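PDB 6VT2: adhesin from Streptococcus sanguinis SK1 = NCTC 7863, which binds sialylated glycans through tandem Siglec-like modules of a serine-rich repeat adhesin, and so probably helps the streptococcus attach to host glycoproteins. Local coordinates for residues S248-N251 with T252-L256; Q342-S345 with T346-T350; I352-K355 with V356-N360. One frame throughout, in Å; residues are numbered along the deposited sequence.

How the contacts relate
All three contacts are local: contacts 1 and 3 lie along helices, and contact 2 joins a loop to the first turn of one. Contact 1 comes first, on helix 244-255 of the second Siglec-like module, which follows strand 235-239 and precedes strand 259-261 in the chain and borders the bound sialic acid. In the following atypical Rib domain, contact 2 caps the start of helix 346-360, where the loop after strand 336-338 enters it, and contact 3 occupies later turns of the same helix. None nests in or crosses another. Contacts 2 and 3 meet where L344 CD2 lies 3.4 Å from I352 CD1, whereas contact 1 is remote, its centre about 48 Å from that of contact 2.

Contact 1: residues S248-N251 with T252-L256; sequences STYN and TLLGL. With SIA (N-acetyl-alpha-neuraminic acid), chain C.
T252 binds S248 twice, one turn back along the helix. Its OG1 donates to S248 O at 2.9 Å and its backbone N to the same oxygen at 3.0 Å, the two donors arriving from opposite faces of the carbonyl plane. With chi1 at -64°, OG1 stands beside the backbone N and is turned back toward the preceding turn. L253, L254 and G255 continue the alpha-helical bonding to T249, Y250 and N251.

S248, T249 and T252 belong to the glycan pocket of the second Siglec-like domain. Two hydroxyls grip the glycerol tail of the sialic acid: S248 OG is hydrogen-bonded to O9 at 2.7 Å, and T249 OG1 to O8 at 2.8 Å. T252 OG1 adds a contact with C9 of the sugar at 3.4 Å. T249 OG1 is also bonded to A245 O, which helps fix its orientation.

The apolar contact lies between Y250 and L254. L254 CG sits over one ring face, toward the rim, in a CH-pi contact 4.3 Å from the centroid, while L254 CD1 approaches Y250 CE2 to 3.5 Å.

F260 of strand 259-261 meets the Y250 ring edge-to-face and also touches L253 and L254; T249 and T252 pack on Y297 of strand 296-305.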
loop_
_atom_site.group_PDB
_atom_site.type_symbol
_atom_site.label_atom_id
_atom_site.label_comp_id
_atom_site.label_asym_id
_atom_site.label_seq_id
_atom_site.Cartn_x
_atom_site.Cartn_y
_atom_site.Cartn_z
ATOM N N SER A 248 -26.216 -20.963 -14.773
ATOM C CA SER A 248 -26.517 -21.247 -16.174
ATOM C C SER A 248 -25.796 -20.204 -17.017
ATOM O O SER A 248 -25.290 -20.573 -18.024
ATOM C CB SER A 248 -27.991 -21.262 -16.426
ATOM O OG SER A 248 -28.244 -21.456 -17.807
ATOM N N THR A 249 -25.952 -18.932 -16.714
ATOM C CA THR A 249 -25.378 -17.880 -17.571
ATOM C C THR A 249 -23.867 -17.960 -17.586
ATOM O O THR A 249 -23.224 -17.861 -18.655
ATOM C CB THR A 249 -25.819 -16.503 -17.135
ATOM O OG1 THR A 249 -27.237 -16.539 -17.162
ATOM C CG2 THR A 249 -25.343 -15.400 -18.107
ATOM N N TYR A 250 -23.299 -18.101 -16.394
ATOM C CA TYR A 250 -21.875 -18.283 -16.240
ATOM C C TYR A 250 -21.379 -19.427 -17.097
ATOM O O TYR A 250 -20.397 -19.271 -17.812
ATOM C CB TYR A 250 -21.542 -18.504 -14.779
ATOM C CG TYR A 250 -20.131 -18.864 -14.471
ATOM C CD1 TYR A 250 -19.106 -17.966 -14.601
ATOM C CD2 TYR A 250 -19.828 -20.137 -14.044
ATOM C CE1 TYR A 250 -17.845 -18.308 -14.290
ATOM C CE2 TYR A 250 -18.540 -20.490 -13.731
ATOM C CZ TYR A 250 -17.574 -19.586 -13.850
ATOM O OH TYR A 250 -16.282 -19.936 -13.511
ATOM N N ASN A 251 -22.005 -20.601 -16.998
ATOM C CA ASN A 251 -21.535 -21.756 -17.719
ATOM C C ASN A 251 -21.760 -21.590 -19.205
ATOM O O ASN A 251 -20.952 -22.079 -19.975
ATOM C CB ASN A 251 -22.200 -23.005 -17.148
ATOM C CG ASN A 251 -21.573 -23.404 -15.802
ATOM O OD1 ASN A 251 -20.401 -23.715 -15.727
ATOM N ND2 ASN A 251 -22.361 -23.387 -14.755
ATOM N N THR A 252 -22.802 -20.865 -19.621
ATOM C CA THR A 252 -22.974 -20.537 -21.037
ATOM C C THR A 252 -21.794 -19.736 -21.527
ATOM O O THR A 252 -21.235 -20.028 -22.589
ATOM C CB THR A 252 -24.261 -19.774 -21.252
ATOM O OG1 THR A 252 -25.376 -20.618 -20.910
ATOM C CG2 THR A 252 -24.418 -19.342 -22.708
ATOM N N LEU A 253 -21.383 -18.735 -20.773
ATOM C CA LEU A 253 -20.236 -17.971 -21.258
ATOM C C LEU A 253 -18.979 -18.812 -21.277
ATOM O O LEU A 253 -18.177 -18.725 -22.222
ATOM C CB LEU A 253 -20.014 -16.727 -20.412
ATOM C CG LEU A 253 -19.164 -15.658 -21.054
ATOM C CD1 LEU A 253 -20.011 -14.972 -22.091
ATOM C CD2 LEU A 253 -18.615 -14.661 -20.058
ATOM N N LEU A 254 -18.769 -19.648 -20.257
ATOM C CA LEU A 254 -17.633 -20.557 -20.329
ATOM C C LEU A 254 -17.686 -21.399 -21.599
ATOM O O LEU A 254 -16.659 -21.695 -22.204
ATOM C CB LEU A 254 -17.567 -21.480 -19.113
ATOM C CG LEU A 254 -17.238 -20.783 -17.817
ATOM C CD1 LEU A 254 -17.194 -21.824 -16.702
ATOM C CD2 LEU A 254 -15.960 -20.043 -17.875
ATOM N N GLY A 255 -18.861 -21.817 -21.982
ATOM C CA GLY A 255 -19.040 -22.670 -23.137
ATOM C C GLY A 255 -18.635 -22.023 -24.430
ATOM O O GLY A 255 -18.283 -22.705 -25.393
ATOM N N LEU A 256 -18.695 -20.717 -24.468
ATOM C CA LEU A 256 -18.235 -19.979 -25.620
ATOM C C LEU A 256 -16.738 -19.811 -25.639
ATOM O O LEU A 256 -16.223 -19.224 -26.590
ATOM C CB LEU A 256 -18.843 -18.579 -25.629
ATOM C CG LEU A 256 -20.340 -18.470 -25.771
ATOM C CD1 LEU A 256 -20.757 -16.974 -25.769
ATOM C CD2 LEU A 256 -20.763 -19.152 -27.026
HETATM C C1 SIA C . -30.183 -12.993 -20.166
HETATM C C2 SIA C . -31.253 -14.031 -20.720
HETATM C C3 SIA C . -31.914 -13.612 -22.042
HETATM C C4 SIA C . -30.908 -13.533 -23.189
HETATM C C5 SIA C . -30.157 -14.860 -23.348
HETATM C C6 SIA C . -29.594 -15.335 -21.985
HETATM C C7 SIA C . -29.073 -16.785 -22.001
HETATM C C8 SIA C . -28.830 -17.261 -20.548
HETATM C C9 SIA C . -28.073 -18.582 -20.505
HETATM C C10 SIA C . -28.958 -15.364 -25.464
HETATM C C11 SIA C . -27.744 -15.044 -26.342
HETATM N N5 SIA C . -29.056 -14.683 -24.296
HETATM O O1A SIA C . -29.175 -13.533 -19.628
HETATM O O1B SIA C . -30.447 -11.778 -20.283
HETATM O O4 SIA C . -31.539 -13.250 -24.451
HETATM O O6 SIA C . -30.596 -15.322 -20.969
HETATM O O7 SIA C . -29.981 -17.625 -22.701
HETATM O O8 SIA C . -28.157 -16.253 -19.792
HETATM O O9 SIA C . -28.128 -19.124 -19.182
HETATM O O10 SIA C . -29.794 -16.190 -25.807
#

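Contact 2: residues Q342-S345 with T346-T350; sequences QQLS and TSEKT
A capping box formed by S345 and E348 starts helix 346-360 of the atypical Rib domain. S345 is the N-cap: its OG accepts from E348 N at 3.2 Å, and E348 returns the bond by accepting from S345 N through OE2 at 2.9 Å. The reciprocal pair gives partners to two backbone N-H groups at the helix start. S345 OG lies between its own backbone N and carbonyl carbon (chi1 62°), a rotamer that brings it over the first turn to meet E348 N. The E348 chain, extended beyond CG, runs back toward the N-cap, and S345 N meets OE2 from above the carboxylate plane, with a nearly straight N-H...O angle of 168°. The proximity of the helix N terminus would be expected to stabilise the carboxylate's negative charge.

The first helical backbone bond from S345 O goes to K349 N. Beside the box, L344 crosses E348 at a slant, its CG 3.7 Å from OE2, and its CB lies 3.9 Å from K349 CG. L344 and E348 both also touch V338 of strand 336-338, while E348 OE1 accepts from L339 N; the cap is thereby joined to the strand that precedes it. The polar ends of Q343 and K349 converge on N374 OD1, to which Q343 NE2 and K349 NZ both donate. Q343 NE2 also holds L344 O at 3.1 Å, with that oxygen lying in the plane of the Q343 amide.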
loop_
_atom_site.group_PDB
_atom_site.type_symbol
_atom_site.label_atom_id
_atom_site.label_comp_id
_atom_site.label_asym_id
_atom_site.label_seq_id
_atom_site.Cartn_x
_atom_site.Cartn_y
_atom_site.Cartn_z
ATOM N N GLN A 342 -25.774 4.769 -63.955
ATOM C CA GLN A 342 -26.764 3.774 -63.546
ATOM C C GLN A 342 -26.265 2.350 -63.720
ATOM O O GLN A 342 -26.885 1.417 -63.218
ATOM C CB GLN A 342 -28.072 3.953 -64.331
ATOM C CG GLN A 342 -28.931 5.128 -63.819
ATOM C CD GLN A 342 -30.379 5.034 -64.308
ATOM O OE1 GLN A 342 -30.711 4.201 -65.168
ATOM N NE2 GLN A 342 -31.246 5.879 -63.758
ATOM N N GLN A 343 -25.150 2.155 -64.405
ATOM C CA GLN A 343 -24.629 0.814 -64.597
ATOM C C GLN A 343 -23.133 0.938 -64.796
ATOM O O GLN A 343 -22.647 1.205 -65.910
ATOM C CB GLN A 343 -25.279 0.107 -65.774
ATOM C CG GLN A 343 -24.745 -1.281 -66.013
ATOM C CD GLN A 343 -25.029 -2.190 -64.813
ATOM O OE1 GLN A 343 -26.176 -2.560 -64.587
ATOM N NE2 GLN A 343 -23.994 -2.518 -64.038
ATOM N N LEU A 344 -22.384 0.680 -63.746
ATOM C CA LEU A 344 -20.942 0.719 -63.854
ATOM C C LEU A 344 -20.478 -0.524 -64.584
ATOM O O LEU A 344 -21.074 -1.512 -64.482
ATOM C CB LEU A 344 -20.348 0.712 -62.452
ATOM C CG LEU A 344 -20.058 2.103 -61.902
ATOM C CD1 LEU A 344 -21.340 2.878 -61.752
ATOM C CD2 LEU A 344 -19.313 1.987 -60.579
ATOM N N SER A 345 -19.364 -0.394 -65.230
ATOM C CA SER A 345 -18.668 -1.504 -65.830
ATOM C C SER A 345 -17.872 -2.232 -64.761
ATOM O O SER A 345 -17.550 -1.690 -63.699
ATOM C CB SER A 345 -17.744 -1.031 -66.927
ATOM O OG SER A 345 -16.761 -0.179 -66.406
ATOM N N THR A 346 -17.434 -3.425 -65.110
ATOM C CA THR A 346 -16.543 -4.159 -64.230
ATOM C C THR A 346 -15.275 -3.371 -63.937
ATOM O O THR A 346 -14.842 -3.278 -62.771
ATOM C CB THR A 346 -16.250 -5.523 -64.872
ATOM O OG1 THR A 346 -17.472 -6.225 -65.017
ATOM C CG2 THR A 346 -15.316 -6.336 -63.995
ATOM N N SER A 347 -14.692 -2.724 -64.953
ATOM C CA SER A 347 -13.475 -1.986 -64.661
ATOM C C SER A 347 -13.748 -0.813 -63.715
ATOM O O SER A 347 -12.898 -0.484 -62.871
ATOM C CB SER A 347 -12.799 -1.501 -65.947
ATOM O OG SER A 347 -13.651 -0.654 -66.661
ATOM N N GLU A 348 -14.895 -0.148 -63.864
ATOM C CA GLU A 348 -15.182 0.953 -62.968
ATOM C C GLU A 348 -15.376 0.463 -61.543
ATOM O O GLU A 348 -14.898 1.090 -60.598
ATOM C CB GLU A 348 -16.398 1.702 -63.478
ATOM C CG GLU A 348 -16.111 2.578 -64.742
ATOM C CD GLU A 348 -17.375 2.861 -65.553
ATOM O OE1 GLU A 348 -17.279 3.653 -66.537
ATOM O OE2 GLU A 348 -18.483 2.392 -65.192
ATOM N N LYS A 349 -16.065 -0.660 -61.386
ATOM C CA LYS A 349 -16.245 -1.251 -60.064
ATOM C C LYS A 349 -14.910 -1.629 -59.464
ATOM O O LYS A 349 -14.671 -1.394 -58.280
ATOM C CB LYS A 349 -17.145 -2.468 -60.166
ATOM C CG LYS A 349 -18.562 -2.175 -60.442
ATOM C CD LYS A 349 -19.424 -3.462 -60.628
ATOM C CE LYS A 349 -20.853 -3.122 -60.789
ATOM N NZ LYS A 349 -21.631 -4.341 -61.011
ATOM N N THR A 350 -14.046 -2.252 -60.242
ATOM C CA THR A 350 -12.719 -2.605 -59.753
ATOM C C THR A 350 -11.939 -1.395 -59.295
ATOM O O THR A 350 -11.293 -1.432 -58.236
ATOM C CB THR A 350 -11.971 -3.345 -60.857
ATOM O OG1 THR A 350 -12.747 -4.501 -61.189
ATOM C CG2 THR A 350 -10.647 -3.790 -60.369
HETATM O O HOH W 1 -20.444 2.986 -66.759
HETATM O O HOH W 2 -20.757 -4.682 -64.263
HETATM O O HOH W 3 -16.136 1.107 -68.507
#

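Contact 3: residues I352-K355 with V356-N360; sequences IEEK and VRAAN
I352 and V356 meet one turn apart on the buried face of helix 346-360, whereas E354 and R357 pair on its exposed side. The two apolar side chains meet through their CG2 methyls, I352 CG2 lying 4.2 Å from V356 CG2. V356 CG2 also rests 3.4 Å from I352 O, the oxygen that accepts the helical bond from V356 N. Both side chains pack on V378 of strand 378-381, and V356 reaches Y370 of strand 369-372, so this face of the helix is packed against strands 369-372 and 378-381 of the atypical Rib domain. Further along, the buried N360 turns back so that its ND2 donates to V356 O at 2.8 Å, while its OD1 accepts from N330 N and N363 ND2.

The exposed side carries a salt bridge instead of close apolar packing. E354 and R357 lie side by side and point the same way, each with CG anti to its own backbone N; the bends at chi2 of E354 (54°) and chi3 of R357 (66°) bring the charged ends together. The guanidinium grips the carboxylate side-on: NE donates to OE2 at 2.8 Å and NH2 to OE1 at 2.8 Å, both on the syn side but tilted out of the carboxylate plane. Both oxygens lie close to the guanidinium plane, although the two flat groups are turned 29° apart. K355 reaches away from this pair, its NZ bonded to S334 OG.

Two nearly straight bonds to separate oxygens hold the two charged groups against rotation, and the pairing would be expected to offset much of their charge at the surface.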
loop_
_atom_site.group_PDB
_atom_site.type_symbol
_atom_site.label_atom_id
_atom_site.label_comp_id
_atom_site.label_asym_id
_atom_site.label_seq_id
_atom_site.Cartn_x
_atom_site.Cartn_y
_atom_site.Cartn_z
ATOM N N ILE A 352 -13.105 1.435 -58.198
ATOM C CA ILE A 352 -13.699 1.965 -56.968
ATOM C C ILE A 352 -13.285 1.112 -55.789
ATOM O O ILE A 352 -12.898 1.612 -54.715
ATOM C CB ILE A 352 -15.226 2.061 -57.087
ATOM C CG1 ILE A 352 -15.630 3.219 -57.992
ATOM C CG2 ILE A 352 -15.846 2.256 -55.724
ATOM C CD1 ILE A 352 -17.058 3.139 -58.382
ATOM N N GLU A 353 -13.395 -0.197 -55.971
ATOM C CA GLU A 353 -13.052 -1.066 -54.873
ATOM C C GLU A 353 -11.620 -0.801 -54.431
ATOM O O GLU A 353 -11.357 -0.747 -53.233
ATOM C CB GLU A 353 -13.237 -2.520 -55.244
ATOM C CG GLU A 353 -13.017 -3.400 -54.008
ATOM C CD GLU A 353 -13.097 -4.878 -54.231
ATOM O OE1 GLU A 353 -12.425 -5.599 -53.446
ATOM O OE2 GLU A 353 -13.814 -5.314 -55.163
ATOM N N GLU A 354 -10.698 -0.575 -55.376
ATOM C CA GLU A 354 -9.298 -0.365 -55.015
ATOM C C GLU A 354 -9.130 0.921 -54.222
ATOM O O GLU A 354 -8.337 0.991 -53.274
ATOM C CB GLU A 354 -8.419 -0.344 -56.272
ATOM C CG GLU A 354 -7.012 0.121 -56.052
ATOM C CD GLU A 354 -6.310 -0.659 -54.956
ATOM O OE1 GLU A 354 -5.328 -0.107 -54.387
ATOM O OE2 GLU A 354 -6.720 -1.821 -54.683
ATOM N N LYS A 355 -9.843 1.957 -54.606
ATOM C CA LYS A 355 -9.718 3.210 -53.891
ATOM C C LYS A 355 -10.320 3.110 -52.506
ATOM O O LYS A 355 -9.791 3.709 -51.556
ATOM C CB LYS A 355 -10.397 4.320 -54.648
ATOM C CG LYS A 355 -9.712 4.691 -55.985
ATOM C CD LYS A 355 -10.402 5.832 -56.686
ATOM C CE LYS A 355 -9.742 6.097 -57.970
ATOM N NZ LYS A 355 -10.308 7.308 -58.689
ATOM N N VAL A 356 -11.443 2.385 -52.396
ATOM C CA VAL A 356 -12.040 2.201 -51.076
ATOM C C VAL A 356 -11.130 1.352 -50.198
ATOM O O VAL A 356 -10.887 1.703 -49.031
ATOM C CB VAL A 356 -13.438 1.585 -51.193
ATOM C CG1 VAL A 356 -13.921 1.190 -49.845
ATOM C CG2 VAL A 356 -14.391 2.502 -51.839
ATOM N N ARG A 357 -10.518 0.332 -50.786
ATOM C CA ARG A 357 -9.588 -0.522 -50.062
ATOM C C ARG A 357 -8.432 0.301 -49.533
ATOM O O ARG A 357 -8.107 0.259 -48.326
ATOM C CB ARG A 357 -9.107 -1.626 -51.002
ATOM C CG ARG A 357 -8.169 -2.673 -50.336
ATOM C CD ARG A 357 -7.233 -3.296 -51.366
ATOM N NE ARG A 357 -6.302 -2.306 -51.907
ATOM C CZ ARG A 357 -5.304 -1.726 -51.232
ATOM N NH1 ARG A 357 -5.054 -2.039 -49.962
ATOM N NH2 ARG A 357 -4.552 -0.811 -51.836
ATOM N N ALA A 358 -7.804 1.050 -50.436
ATOM C CA ALA A 358 -6.639 1.848 -50.070
ATOM C C ALA A 358 -6.970 2.848 -48.978
ATOM O O ALA A 358 -6.119 3.154 -48.147
ATOM C CB ALA A 358 -6.083 2.589 -51.287
ATOM N N ALA A 359 -8.176 3.409 -48.995
ATOM C CA ALA A 359 -8.567 4.425 -48.034
ATOM C C ALA A 359 -8.842 3.849 -46.659
ATOM O O ALA A 359 -9.027 4.621 -45.698
ATOM C CB ALA A 359 -9.811 5.161 -48.520
ATOM N N ASN A 360 -8.911 2.540 -46.563
ATOM C CA ASN A 360 -9.369 1.946 -45.333
ATOM C C ASN A 360 -8.391 0.968 -44.731
ATOM O O ASN A 360 -8.682 0.427 -43.660
ATOM C CB ASN A 360 -10.711 1.273 -45.530
ATOM C CG ASN A 360 -11.778 2.271 -45.543
ATOM O OD1 ASN A 360 -12.088 2.792 -44.509
ATOM N ND2 ASN A 360 -12.250 2.674 -46.744
#